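Local atomic coordinates of aspartate aminotransferase (PDB entry 3NRA), a protein that probably transfers the amino group of L-aspartate to 2-oxoglutarate, giving oxaloacetate and L-glutamate, with pyridoxal 5'-phosphate as cofactor. Residues V71-E76 with A287-A292; R40-S45 with F384-E389; L167-L172 with G202-L207; P345-A350 with T400-Y405. All coordinates share one frame; numbering follows the deposited sequence.

Contact 1 (V71-E76 with A287-A292); sequences VQAYTE and AGYSQA
The hydroxyl of T75 is held from two sides: OG1 accepts a hydrogen bond from Q291 NE2 at 3.1 Å and gives its own proton to E76 O at 2.7 Å. The T75 and Q291 side chains run toward each other from opposite directions, and T75 CG2 lies 3.5 Å from Q291 NE2. That nitrogen also donates to A286 O, while Q291 OE1 takes the backbone N-H of D80, so both ends of the amide are tied down. Q72 makes the other polar link. Its CG is anti to the backbone N (chi1 -168°) and the chain then bends at chi2, which brings Q72 NE2 to G288 O at 2.9 Å with an N-H...O angle of 152°. The OE1 end of this amide turns to R295, and the A292 methyl sits 3.8 Å from Q72 CD. Cutting Q72 back to an alanine would probably leave G288 O without this donor and R295 without its amide partner, and open a gap beside A292. Q72 CG meets the Y289 ring at its edge, and A73 CB comes within 3.7 Å of Y289 CE1. G288 is pressed so near the carbonyls of Q72 and A73 that a CB there would clash. The second subunit packs alongside: Y289 meets Y260 of that subunit edge-to-face, and Y74 stacks on its H46. Joining a helix end to a short helical turn beside a subunit boundary, the contact belongs to the intimate dimer of fold-type I aminotransferases.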
loop_
_atom_site.group_PDB
_atom_site.type_symbol
_atom_site.label_atom_id
_atom_site.label_comp_id
_atom_site.label_asym_id
_atom_site.label_seq_id
_atom_site.Cartn_x
_atom_site.Cartn_y
_atom_site.Cartn_z
ATOM N N VAL B 71 2.287 1.832 20.684
ATOM C CA VAL B 71 0.985 2.503 20.496
ATOM C C VAL B 71 0.890 3.267 19.157
ATOM O O VAL B 71 -0.191 3.381 18.582
ATOM C CB VAL B 71 0.669 3.462 21.687
ATOM C CG1 VAL B 71 1.410 4.747 21.535
ATOM C CG2 VAL B 71 -0.841 3.697 21.801
ATOM N N GLN B 72 2.027 3.752 18.641
ATOM C CA GLN B 72 2.033 4.427 17.328
ATOM C C GLN B 72 2.318 3.442 16.182
ATOM O O GLN B 72 1.779 3.599 15.102
ATOM C CB GLN B 72 3.032 5.580 17.292
ATOM C CG GLN B 72 2.870 6.503 16.068
ATOM C CD GLN B 72 1.530 7.213 16.060
ATOM O OE1 GLN B 72 1.241 8.005 16.946
ATOM N NE2 GLN B 72 0.693 6.903 15.072
ATOM N N ALA B 73 3.183 2.463 16.440
ATOM C CA ALA B 73 3.638 1.522 15.423
ATOM C C ALA B 73 2.500 0.657 14.937
ATOM O O ALA B 73 2.465 0.306 13.751
ATOM C CB ALA B 73 4.755 0.632 15.982
ATOM N N TYR B 74 1.587 0.288 15.866
ATOM C CA TYR B 74 0.398 -0.497 15.531
ATOM C C TYR B 74 -0.899 0.323 15.730
ATOM O O TYR B 74 -1.074 1.013 16.751
ATOM C CB TYR B 74 0.358 -1.787 16.370
ATOM C CG TYR B 74 1.409 -2.802 15.956
ATOM C CD1 TYR B 74 2.712 -2.739 16.456
ATOM C CD2 TYR B 74 1.102 -3.816 15.067
ATOM C CE1 TYR B 74 3.688 -3.680 16.054
ATOM C CE2 TYR B 74 2.032 -4.738 14.678
ATOM C CZ TYR B 74 3.325 -4.685 15.183
ATOM O OH TYR B 74 4.234 -5.619 14.761
ATOM N N THR B 75 -1.764 0.292 14.730
ATOM C CA THR B 75 -3.052 1.024 14.750
ATOM C C THR B 75 -4.096 0.109 14.178
ATOM O O THR B 75 -3.754 -0.921 13.553
ATOM C CB THR B 75 -3.034 2.285 13.829
ATOM O OG1 THR B 75 -3.112 1.877 12.446
ATOM C CG2 THR B 75 -1.775 3.151 14.057
ATOM N N GLU B 76 -5.366 0.492 14.345
ATOM C CA GLU B 76 -6.469 -0.152 13.658
ATOM C C GLU B 76 -6.193 -0.083 12.177
ATOM O O GLU B 76 -5.533 0.846 11.729
ATOM C CB GLU B 76 -7.793 0.567 14.000
ATOM C CG GLU B 76 -8.338 0.204 15.404
ATOM C CD GLU B 76 -9.608 0.966 15.806
ATOM O OE1 GLU B 76 -10.392 1.384 14.910
ATOM O OE2 GLU B 76 -9.848 1.102 17.049
ATOM N N ALA B 287 1.407 3.375 7.233
ATOM C CA ALA B 287 2.543 3.197 8.166
ATOM C C ALA B 287 2.222 3.843 9.520
ATOM O O ALA B 287 1.870 5.047 9.588
ATOM C CB ALA B 287 3.829 3.786 7.587
ATOM N N GLY B 288 2.280 3.028 10.580
ATOM C CA GLY B 288 1.958 3.488 11.916
ATOM C C GLY B 288 2.652 4.787 12.291
ATOM O O GLY B 288 2.001 5.732 12.714
ATOM N N TYR B 289 3.967 4.839 12.104
ATOM C CA TYR B 289 4.732 6.011 12.491
ATOM C C TYR B 289 4.384 7.208 11.626
ATOM O O TYR B 289 4.249 8.330 12.137
ATOM C CB TYR B 289 6.236 5.745 12.434
ATOM C CG TYR B 289 6.752 4.698 13.439
ATOM C CD1 TYR B 289 6.323 4.683 14.751
ATOM C CD2 TYR B 289 7.708 3.768 13.066
ATOM C CE1 TYR B 289 6.791 3.742 15.638
ATOM C CE2 TYR B 289 8.204 2.836 13.968
ATOM C CZ TYR B 289 7.730 2.811 15.229
ATOM O OH TYR B 289 8.199 1.887 16.115
ATOM N N SER B 290 4.200 6.972 10.319
ATOM C CA SER B 290 3.814 8.048 9.380
ATOM C C SER B 290 2.556 8.738 9.828
ATOM O O SER B 290 2.436 9.950 9.689
ATOM C CB SER B 290 3.617 7.511 7.950
ATOM O OG SER B 290 4.850 7.261 7.326
ATOM N N GLN B 291 1.609 7.972 10.370
ATOM C CA GLN B 291 0.284 8.514 10.702
ATOM C C GLN B 291 0.378 9.735 11.616
ATOM O O GLN B 291 -0.319 10.715 11.405
ATOM C CB GLN B 291 -0.598 7.442 11.317
ATOM C CG GLN B 291 -1.136 6.427 10.299
ATOM C CD GLN B 291 -2.092 5.454 10.922
ATOM O OE1 GLN B 291 -3.001 5.856 11.638
ATOM N NE2 GLN B 291 -1.886 4.144 10.671
ATOM N N ALA B 292 1.338 9.695 12.554
ATOM C CA ALA B 292 1.574 10.753 13.501
ATOM C C ALA B 292 1.735 12.138 12.882
ATOM O O ALA B 292 1.404 13.109 13.544
ATOM C CB ALA B 292 2.861 10.420 14.411
#

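Contact 2 (R40-S45 with F384-E389); sequences RPVDFS and FSQDHE
The F44 ring has F384 CA at its edge, near the ring plane and 4.5 Å from F44 CD1, while V42 CG1 sits 3.6 Å above the centre of one face. Q386 reaches the same ring obliquely, its CG 3.8 Å from F44 CD1, and its amide is turned 77° from the ring plane. With CG anti to the carbonyl carbon (chi1 -58°) and the chain bent at chi2, Q386 folds so that its methylene rests by the phenyl group and its amide swings toward the backbone of D43. There V42 CG1 touches the oxygen side, 3.8 Å from Q386 OE1. D43 N donates to a water at 2.7 Å, and Q386 OE1 lies 3.0 Å from that same water, which bridges strand and glutamine. The nitrogen end is anchored elsewhere: Q386 NE2 donates to N383 O and to H46 O. With a leucine here, the carbonyls of N383 and H46 would probably lose this donor, and the bridging water its amide partner. Close by, D43 OD1 accepts from S45 N at 2.9 Å, an Asx turn at D43, and takes a second bond from S45 OG. Strand 42-43 forms one edge of the four-stranded sheet, and helix 388-404 covers V42 and F44 with A394; D387 caps the start of that helix. The chemistry is therefore divided along a single side chain: the aliphatic part of Q386 joins an apolar cluster, while its buried amide serves the carbonyls of N383 and H46 and, through a water, D43 N.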
loop_
_atom_site.group_PDB
_atom_site.type_symbol
_atom_site.label_atom_id
_atom_site.label_comp_id
_atom_site.label_asym_id
_atom_site.label_seq_id
_atom_site.Cartn_x
_atom_site.Cartn_y
_atom_site.Cartn_z
ATOM N N ARG B 40 20.369 24.456 -15.594
ATOM C CA ARG B 40 20.121 23.493 -14.514
ATOM C C ARG B 40 18.966 22.561 -14.903
ATOM O O ARG B 40 17.914 23.035 -15.273
ATOM C CB ARG B 40 19.787 24.209 -13.201
ATOM C CG ARG B 40 19.634 23.259 -11.984
ATOM C CD ARG B 40 19.313 24.047 -10.659
ATOM N NE ARG B 40 20.384 24.996 -10.292
ATOM C CZ ARG B 40 21.484 24.701 -9.569
ATOM N NH1 ARG B 40 21.705 23.461 -9.087
ATOM N NH2 ARG B 40 22.382 25.661 -9.323
ATOM N N PRO B 41 19.185 21.226 -14.845
ATOM C CA PRO B 41 18.101 20.295 -15.137
ATOM C C PRO B 41 16.919 20.478 -14.201
ATOM O O PRO B 41 17.112 20.726 -13.018
ATOM C CB PRO B 41 18.733 18.916 -14.883
ATOM C CG PRO B 41 20.174 19.126 -14.953
ATOM C CD PRO B 41 20.466 20.532 -14.631
ATOM N N VAL B 42 15.713 20.340 -14.727
ATOM C CA VAL B 42 14.513 20.356 -13.912
ATOM C C VAL B 42 13.697 19.166 -14.288
ATOM O O VAL B 42 13.433 18.926 -15.466
ATOM C CB VAL B 42 13.696 21.646 -14.114
ATOM C CG1 VAL B 42 12.424 21.609 -13.280
ATOM C CG2 VAL B 42 14.549 22.901 -13.727
ATOM N N ASP B 43 13.331 18.380 -13.288
ATOM C CA ASP B 43 12.414 17.256 -13.464
ATOM C C ASP B 43 11.001 17.713 -13.079
ATOM O O ASP B 43 10.656 17.753 -11.898
ATOM C CB ASP B 43 12.869 16.092 -12.575
ATOM C CG ASP B 43 11.992 14.852 -12.728
ATOM O OD1 ASP B 43 10.914 14.915 -13.385
ATOM O OD2 ASP B 43 12.370 13.828 -12.159
ATOM N N PHE B 44 10.190 18.056 -14.083
ATOM C CA PHE B 44 8.807 18.520 -13.855
ATOM C C PHE B 44 7.822 17.344 -13.699
ATOM O O PHE B 44 6.592 17.571 -13.661
ATOM C CB PHE B 44 8.302 19.387 -15.036
ATOM C CG PHE B 44 8.940 20.721 -15.152
ATOM C CD1 PHE B 44 8.630 21.739 -14.253
ATOM C CD2 PHE B 44 9.744 21.028 -16.245
ATOM C CE1 PHE B 44 9.140 22.991 -14.408
ATOM C CE2 PHE B 44 10.297 22.296 -16.373
ATOM C CZ PHE B 44 9.974 23.280 -15.454
ATOM N N SER B 45 8.322 16.098 -13.635
ATOM C CA SER B 45 7.421 14.942 -13.518
ATOM C C SER B 45 6.744 14.871 -12.150
ATOM O O SER B 45 5.645 14.371 -12.042
ATOM C CB SER B 45 8.142 13.618 -13.851
ATOM O OG SER B 45 9.033 13.233 -12.833
ATOM N N PHE B 384 4.881 22.197 -11.519
ATOM C CA PHE B 384 5.683 23.398 -11.300
ATOM C C PHE B 384 5.947 23.740 -9.827
ATOM O O PHE B 384 6.437 24.829 -9.525
ATOM C CB PHE B 384 5.101 24.626 -12.076
ATOM C CG PHE B 384 3.725 25.055 -11.635
ATOM C CD1 PHE B 384 3.559 25.972 -10.600
ATOM C CD2 PHE B 384 2.597 24.608 -12.318
ATOM C CE1 PHE B 384 2.269 26.408 -10.216
ATOM C CE2 PHE B 384 1.340 25.031 -11.960
ATOM C CZ PHE B 384 1.174 25.944 -10.888
ATOM N N SER B 385 5.726 22.799 -8.917
ATOM C CA SER B 385 6.222 22.971 -7.538
ATOM C C SER B 385 7.723 22.695 -7.518
ATOM O O SER B 385 8.179 21.610 -7.134
ATOM C CB SER B 385 5.455 22.103 -6.550
ATOM O OG SER B 385 5.832 22.417 -5.226
ATOM N N GLN B 386 8.472 23.708 -7.973
ATOM C CA GLN B 386 9.892 23.612 -8.290
ATOM C C GLN B 386 10.595 24.830 -7.742
ATOM O O GLN B 386 9.941 25.803 -7.304
ATOM C CB GLN B 386 10.108 23.587 -9.801
ATOM C CG GLN B 386 9.395 22.436 -10.559
ATOM C CD GLN B 386 9.915 21.069 -10.180
ATOM O OE1 GLN B 386 11.104 20.908 -9.754
ATOM N NE2 GLN B 386 9.038 20.048 -10.306
ATOM N N ASP B 387 11.926 24.806 -7.793
ATOM C CA ASP B 387 12.710 26.022 -7.628
ATOM C C ASP B 387 12.243 27.044 -8.682
ATOM O O ASP B 387 12.170 26.715 -9.846
ATOM C CB ASP B 387 14.201 25.737 -7.793
ATOM C CG ASP B 387 15.058 27.008 -7.697
ATOM O OD1 ASP B 387 15.443 27.387 -6.563
ATOM O OD2 ASP B 387 15.362 27.621 -8.749
ATOM N N HIS B 388 11.901 28.259 -8.233
ATOM C CA HIS B 388 11.294 29.295 -9.086
ATOM C C HIS B 388 12.165 29.628 -10.285
ATOM O O HIS B 388 11.722 29.573 -11.409
ATOM C CB HIS B 388 11.053 30.581 -8.273
ATOM C CG HIS B 388 10.261 31.628 -8.998
ATOM N ND1 HIS B 388 9.096 32.160 -8.486
ATOM C CD2 HIS B 388 10.470 32.258 -10.180
ATOM C CE1 HIS B 388 8.607 33.049 -9.333
ATOM N NE2 HIS B 388 9.425 33.136 -10.363
ATOM N N GLU B 389 13.389 30.025 -10.031
ATOM C CA GLU B 389 14.263 30.466 -11.104
ATOM C C GLU B 389 14.637 29.315 -12.046
ATOM O O GLU B 389 14.629 29.491 -13.256
ATOM C CB GLU B 389 15.509 31.132 -10.532
ATOM C CG GLU B 389 15.176 32.474 -9.850
ATOM C CD GLU B 389 16.404 33.254 -9.456
ATOM O OE1 GLU B 389 17.531 32.670 -9.492
ATOM O OE2 GLU B 389 16.258 34.465 -9.128
HETATM O O HOH W 1 13.253 18.987 -10.664
#

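Contact 3 (L167-L172 with G202-L207); sequences LDLTGL and GQIAAL
From CB outward, L169 lies against Q203 and I204 of helix 198-211. L169 CB is 4.2 Å from Q203 CG; beyond the branch, L169 CD1 rests 4.0 Å from Q203 CB, and L169 CD2 reaches I204 CG1 at the same separation of 4.0 Å. CD1 thus rests on the aliphatic stem of Q203, whereas CD2 touches both that stem and the isoleucine, whose side chain crosses that of L169 at about a right angle. I204 is the hub. L172 CD2 meets I204 CG1 at 3.9 Å, and L167 CD2 touches I204 CD1 at 3.8 Å. With CG1 anti to the carbonyl carbon (chi1 -77°), the isoleucine lays CG1 against L169 and L172 and carries CD1 to L167. One turn further on, L207 CD1 packs 3.7 Å from the carbonyl oxygen L169 O and also meets L172 CD2. At the head of helix 169-177, G171 N meets OD1 of the N-cap residue D168 from above the carboxylate plane, a capping bond. Beneath, L167 and L172 both press on V153 of strand 149-154, and on V132 and A130, respectively, of the neighbouring strand 128-133. Two successive crossover helices, 169-177 and 198-211, thus pack side by side on the seven-stranded sheet, the layered alpha/beta arrangement of the large domain in fold-type I pyridoxal-phosphate enzymes.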
loop_
_atom_site.group_PDB
_atom_site.type_symbol
_atom_site.label_atom_id
_atom_site.label_comp_id
_atom_site.label_asym_id
_atom_site.label_seq_id
_atom_site.Cartn_x
_atom_site.Cartn_y
_atom_site.Cartn_z
ATOM N N LEU B 167 -16.372 20.232 -18.494
ATOM C CA LEU B 167 -16.883 18.856 -18.546
ATOM C C LEU B 167 -18.119 18.782 -19.436
ATOM O O LEU B 167 -19.002 19.645 -19.359
ATOM C CB LEU B 167 -17.235 18.329 -17.141
ATOM C CG LEU B 167 -17.518 16.805 -17.033
ATOM C CD1 LEU B 167 -16.277 15.966 -17.357
ATOM C CD2 LEU B 167 -18.029 16.442 -15.647
ATOM N N ASP B 168 -18.156 17.748 -20.286
ATOM C CA ASP B 168 -19.326 17.410 -21.082
ATOM C C ASP B 168 -20.375 16.715 -20.200
ATOM O O ASP B 168 -20.383 15.482 -20.083
ATOM C CB ASP B 168 -18.908 16.509 -22.252
ATOM C CG ASP B 168 -20.082 16.009 -23.064
ATOM O OD1 ASP B 168 -21.223 16.524 -22.898
ATOM O OD2 ASP B 168 -19.890 15.044 -23.828
ATOM N N LEU B 169 -21.283 17.509 -19.628
ATOM C CA LEU B 169 -22.268 16.988 -18.667
ATOM C C LEU B 169 -23.334 16.132 -19.331
ATOM O O LEU B 169 -23.833 15.180 -18.723
ATOM C CB LEU B 169 -22.909 18.120 -17.863
ATOM C CG LEU B 169 -21.897 18.867 -16.937
ATOM C CD1 LEU B 169 -22.403 20.277 -16.623
ATOM C CD2 LEU B 169 -21.593 18.096 -15.666
ATOM N N THR B 170 -23.654 16.433 -20.584
ATOM C CA THR B 170 -24.505 15.562 -21.358
ATOM C C THR B 170 -23.850 14.181 -21.553
ATOM O O THR B 170 -24.506 13.162 -21.428
ATOM C CB THR B 170 -24.856 16.175 -22.728
ATOM O OG1 THR B 170 -25.133 17.583 -22.585
ATOM C CG2 THR B 170 -26.077 15.471 -23.334
ATOM N N GLY B 171 -22.548 14.164 -21.820
ATOM C CA GLY B 171 -21.765 12.926 -21.888
ATOM C C GLY B 171 -21.787 12.114 -20.583
ATOM O O GLY B 171 -21.893 10.900 -20.617
ATOM N N LEU B 172 -21.706 12.794 -19.442
ATOM C CA LEU B 172 -21.781 12.115 -18.138
ATOM C C LEU B 172 -23.152 11.470 -17.960
ATOM O O LEU B 172 -23.250 10.291 -17.603
ATOM C CB LEU B 172 -21.534 13.089 -17.010
ATOM C CG LEU B 172 -21.546 12.507 -15.596
ATOM C CD1 LEU B 172 -20.538 11.315 -15.481
ATOM C CD2 LEU B 172 -21.223 13.606 -14.597
ATOM N N GLY B 202 -22.716 21.042 -9.135
ATOM C CA GLY B 202 -24.145 20.908 -8.871
ATOM C C GLY B 202 -24.808 19.910 -9.804
ATOM O O GLY B 202 -25.587 19.063 -9.368
ATOM N N GLN B 203 -24.435 19.974 -11.071
ATOM C CA GLN B 203 -24.991 19.070 -12.067
ATOM C C GLN B 203 -24.435 17.668 -11.913
ATOM O O GLN B 203 -25.157 16.708 -12.112
ATOM C CB GLN B 203 -24.771 19.598 -13.504
ATOM C CG GLN B 203 -25.505 18.760 -14.646
ATOM C CD GLN B 203 -27.041 18.842 -14.589
ATOM O OE1 GLN B 203 -27.618 19.404 -13.654
ATOM N NE2 GLN B 203 -27.698 18.288 -15.606
ATOM N N ILE B 204 -23.160 17.553 -11.527
ATOM C CA ILE B 204 -22.581 16.239 -11.247
ATOM C C ILE B 204 -23.319 15.617 -10.078
ATOM O O ILE B 204 -23.685 14.458 -10.130
ATOM C CB ILE B 204 -21.054 16.301 -10.921
ATOM C CG1 ILE B 204 -20.223 16.486 -12.216
ATOM C CG2 ILE B 204 -20.602 15.013 -10.192
ATOM C CD1 ILE B 204 -18.789 16.919 -11.971
ATOM N N ALA B 205 -23.545 16.399 -9.026
ATOM C CA ALA B 205 -24.283 15.922 -7.882
ATOM C C ALA B 205 -25.699 15.482 -8.267
ATOM O O ALA B 205 -26.150 14.419 -7.837
ATOM C CB ALA B 205 -24.341 17.012 -6.775
ATOM N N ALA B 206 -26.396 16.308 -9.052
ATOM C CA ALA B 206 -27.785 16.018 -9.461
ATOM C C ALA B 206 -27.862 14.782 -10.355
ATOM O O ALA B 206 -28.751 13.939 -10.188
ATOM C CB ALA B 206 -28.429 17.261 -10.172
ATOM N N LEU B 207 -26.922 14.651 -11.286
ATOM C CA LEU B 207 -26.928 13.485 -12.197
ATOM C C LEU B 207 -26.659 12.188 -11.426
ATOM O O LEU B 207 -27.375 11.204 -11.597
ATOM C CB LEU B 207 -25.921 13.654 -13.330
ATOM C CG LEU B 207 -26.283 14.678 -14.415
ATOM C CD1 LEU B 207 -25.057 14.948 -15.285
ATOM C CD2 LEU B 207 -27.497 14.235 -15.262
HETATM O O HOH W 2 -26.760 16.870 -18.277
#

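Contact 4 (P345-A350 with T400-Y405); sequences PKLAVA and TLVERY
The Y405 ring lies obliquely against V349, with V349 CG1 coming within 3.9 Å of Y405 CD1 and a little farther from CE1. This is the C-terminal end of helix 388-404, the long last helix of the aminotransferase fold, meeting the loop that runs from strand 339-340 to helix 351-362. V349 presents CG1 because that methyl stands anti to the carbonyl carbon (chi1 -59°). The tyrosine's far end is fixed from outside the two segments: OH is held by two hydrogen bonds, to Q361 OE1 and to R33 N, while V349 CG1 packs obliquely near CD1. One turn back on the helix, V402 turns CG1 to the loop. P345 CG meets V402 CG1 at 3.8 Å, the proline ring crossing the valine obliquely, and L347 CD2 reaches the same methyl from farther off, at 4.2 Å. The tip L347 CD2 also lies 3.9 Å from the carbonyl oxygen V402 O. F354 of helix 351-362 touches both L347 and V402, so the loop side chains sit among apolar neighbours on the helix they lead into as well as on the last helix. The backbone of K346 is hydrogen-bonded to that of A407, continuing the pairing between the loop and the chain end. Where Y405 leaves helical geometry, its carbonyl turns to the loop: L347 CA approaches Y405 O to 3.3 Å, and A348 N donates to that oxygen at 2.7 Å, with a C=O...N angle of 175°.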
loop_
_atom_site.group_PDB
_atom_site.type_symbol
_atom_site.label_atom_id
_atom_site.label_comp_id
_atom_site.label_asym_id
_atom_site.label_seq_id
_atom_site.Cartn_x
_atom_site.Cartn_y
_atom_site.Cartn_z
ATOM N N PRO B 345 2.357 23.101 -30.429
ATOM C CA PRO B 345 2.055 23.107 -31.866
ATOM C C PRO B 345 2.562 21.904 -32.622
ATOM O O PRO B 345 3.232 21.033 -32.057
ATOM C CB PRO B 345 2.753 24.374 -32.369
ATOM C CG PRO B 345 3.828 24.628 -31.415
ATOM C CD PRO B 345 3.356 24.125 -30.079
ATOM N N LYS B 346 2.203 21.838 -33.898
ATOM C CA LYS B 346 2.729 20.821 -34.825
ATOM C C LYS B 346 4.250 20.945 -34.899
ATOM O O LYS B 346 4.756 22.022 -35.154
ATOM C CB LYS B 346 2.118 21.046 -36.219
ATOM C CG LYS B 346 2.437 19.980 -37.259
ATOM C CD LYS B 346 2.061 20.465 -38.663
ATOM N N LEU B 347 4.966 19.852 -34.649
ATOM C CA LEU B 347 6.413 19.853 -34.664
ATOM C C LEU B 347 6.848 18.922 -35.755
ATOM O O LEU B 347 6.053 18.110 -36.236
ATOM C CB LEU B 347 6.958 19.372 -33.329
ATOM C CG LEU B 347 6.512 20.088 -32.053
ATOM C CD1 LEU B 347 7.130 19.398 -30.802
ATOM C CD2 LEU B 347 6.870 21.566 -32.083
ATOM N N ALA B 348 8.130 18.985 -36.106
ATOM C CA ALA B 348 8.688 18.129 -37.162
ATOM C C ALA B 348 9.012 16.743 -36.642
ATOM O O ALA B 348 9.456 15.920 -37.387
ATOM C CB ALA B 348 9.925 18.751 -37.752
ATOM N N VAL B 349 8.810 16.517 -35.335
ATOM C CA VAL B 349 8.950 15.193 -34.721
ATOM C C VAL B 349 7.633 14.861 -34.023
ATOM O O VAL B 349 6.822 15.778 -33.716
ATOM C CB VAL B 349 10.131 15.178 -33.681
ATOM C CG1 VAL B 349 11.433 15.551 -34.349
ATOM C CG2 VAL B 349 9.843 16.130 -32.526
ATOM N N ALA B 350 7.411 13.573 -33.755
ATOM C CA ALA B 350 6.201 13.139 -33.052
ATOM C C ALA B 350 6.271 13.571 -31.564
ATOM O O ALA B 350 7.368 13.817 -31.030
ATOM C CB ALA B 350 6.019 11.631 -33.176
ATOM N N THR B 400 12.244 27.519 -26.641
ATOM C CA THR B 400 13.370 27.552 -27.607
ATOM C C THR B 400 13.400 26.263 -28.486
ATOM O O THR B 400 13.486 26.345 -29.726
ATOM C CB THR B 400 14.726 27.701 -26.892
ATOM O OG1 THR B 400 14.745 28.905 -26.139
ATOM C CG2 THR B 400 15.897 27.716 -27.905
ATOM N N LEU B 401 13.251 25.101 -27.845
ATOM C CA LEU B 401 13.211 23.824 -28.575
ATOM C C LEU B 401 11.924 23.625 -29.346
ATOM O O LEU B 401 11.955 23.068 -30.449
ATOM C CB LEU B 401 13.473 22.628 -27.651
ATOM C CG LEU B 401 14.943 22.490 -27.203
ATOM C CD1 LEU B 401 15.200 21.192 -26.472
ATOM C CD2 LEU B 401 15.903 22.625 -28.373
ATOM N N VAL B 402 10.798 24.094 -28.808
ATOM C CA VAL B 402 9.565 24.137 -29.606
ATOM C C VAL B 402 9.774 24.959 -30.907
ATOM O O VAL B 402 9.352 24.538 -31.974
ATOM C CB VAL B 402 8.371 24.652 -28.785
ATOM C CG1 VAL B 402 7.172 24.988 -29.701
ATOM C CG2 VAL B 402 7.982 23.610 -27.752
ATOM N N GLU B 403 10.498 26.074 -30.815
ATOM C CA GLU B 403 10.803 26.879 -32.006
ATOM C C GLU B 403 11.737 26.134 -32.945
ATOM O O GLU B 403 11.516 26.118 -34.161
ATOM C CB GLU B 403 11.389 28.244 -31.619
ATOM C CG GLU B 403 10.368 29.138 -30.794
ATOM C CD GLU B 403 11.028 30.304 -30.009
ATOM O OE1 GLU B 403 12.261 30.554 -30.171
ATOM O OE2 GLU B 403 10.287 30.987 -29.252
ATOM N N ARG B 404 12.748 25.467 -32.383
ATOM C CA ARG B 404 13.750 24.752 -33.197
ATOM C C ARG B 404 13.124 23.605 -34.008
ATOM O O ARG B 404 13.569 23.324 -35.125
ATOM C CB ARG B 404 14.892 24.206 -32.311
ATOM C CG ARG B 404 16.157 23.813 -33.099
ATOM C CD ARG B 404 17.162 23.080 -32.235
ATOM N NE ARG B 404 17.783 23.972 -31.272
ATOM C CZ ARG B 404 18.752 23.622 -30.418
ATOM N NH1 ARG B 404 19.246 22.387 -30.416
ATOM N NH2 ARG B 404 19.226 24.517 -29.550
ATOM N N TYR B 405 12.089 22.960 -33.444
ATOM C CA TYR B 405 11.454 21.762 -34.061
ATOM C C TYR B 405 10.094 22.053 -34.694
ATOM O O TYR B 405 9.414 21.140 -35.133
ATOM C CB TYR B 405 11.291 20.650 -33.020
ATOM C CG TYR B 405 12.576 19.992 -32.673
ATOM C CD1 TYR B 405 13.066 18.929 -33.440
ATOM C CD2 TYR B 405 13.342 20.450 -31.636
ATOM C CE1 TYR B 405 14.265 18.347 -33.150
ATOM C CE2 TYR B 405 14.547 19.870 -31.332
ATOM C CZ TYR B 405 15.018 18.827 -32.100
ATOM O OH TYR B 405 16.214 18.237 -31.777
#

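Overall arrangement
Contacts 2 and 4 share helix 388-404, one at its start and one at its end, with centres 21 Å apart and nearest atoms about 11 Å apart; their segments alternate along the chain. Contact 1 is nested inside the loop closed by contact 2, and contact 3 inside that of contact 1. Contacts 1 and 4 lie farthest apart, about 50 Å between centres, on opposite sides of the chain's centre. Contact 3, on the large sheet, is about 36 Å from contact 2 between centres. None holds K253, which carries the cofactor as its Schiff base, but H46, which follows segment 40-45 of contact 2 in sequence, reaches contact 1 of the other subunit across the dimer.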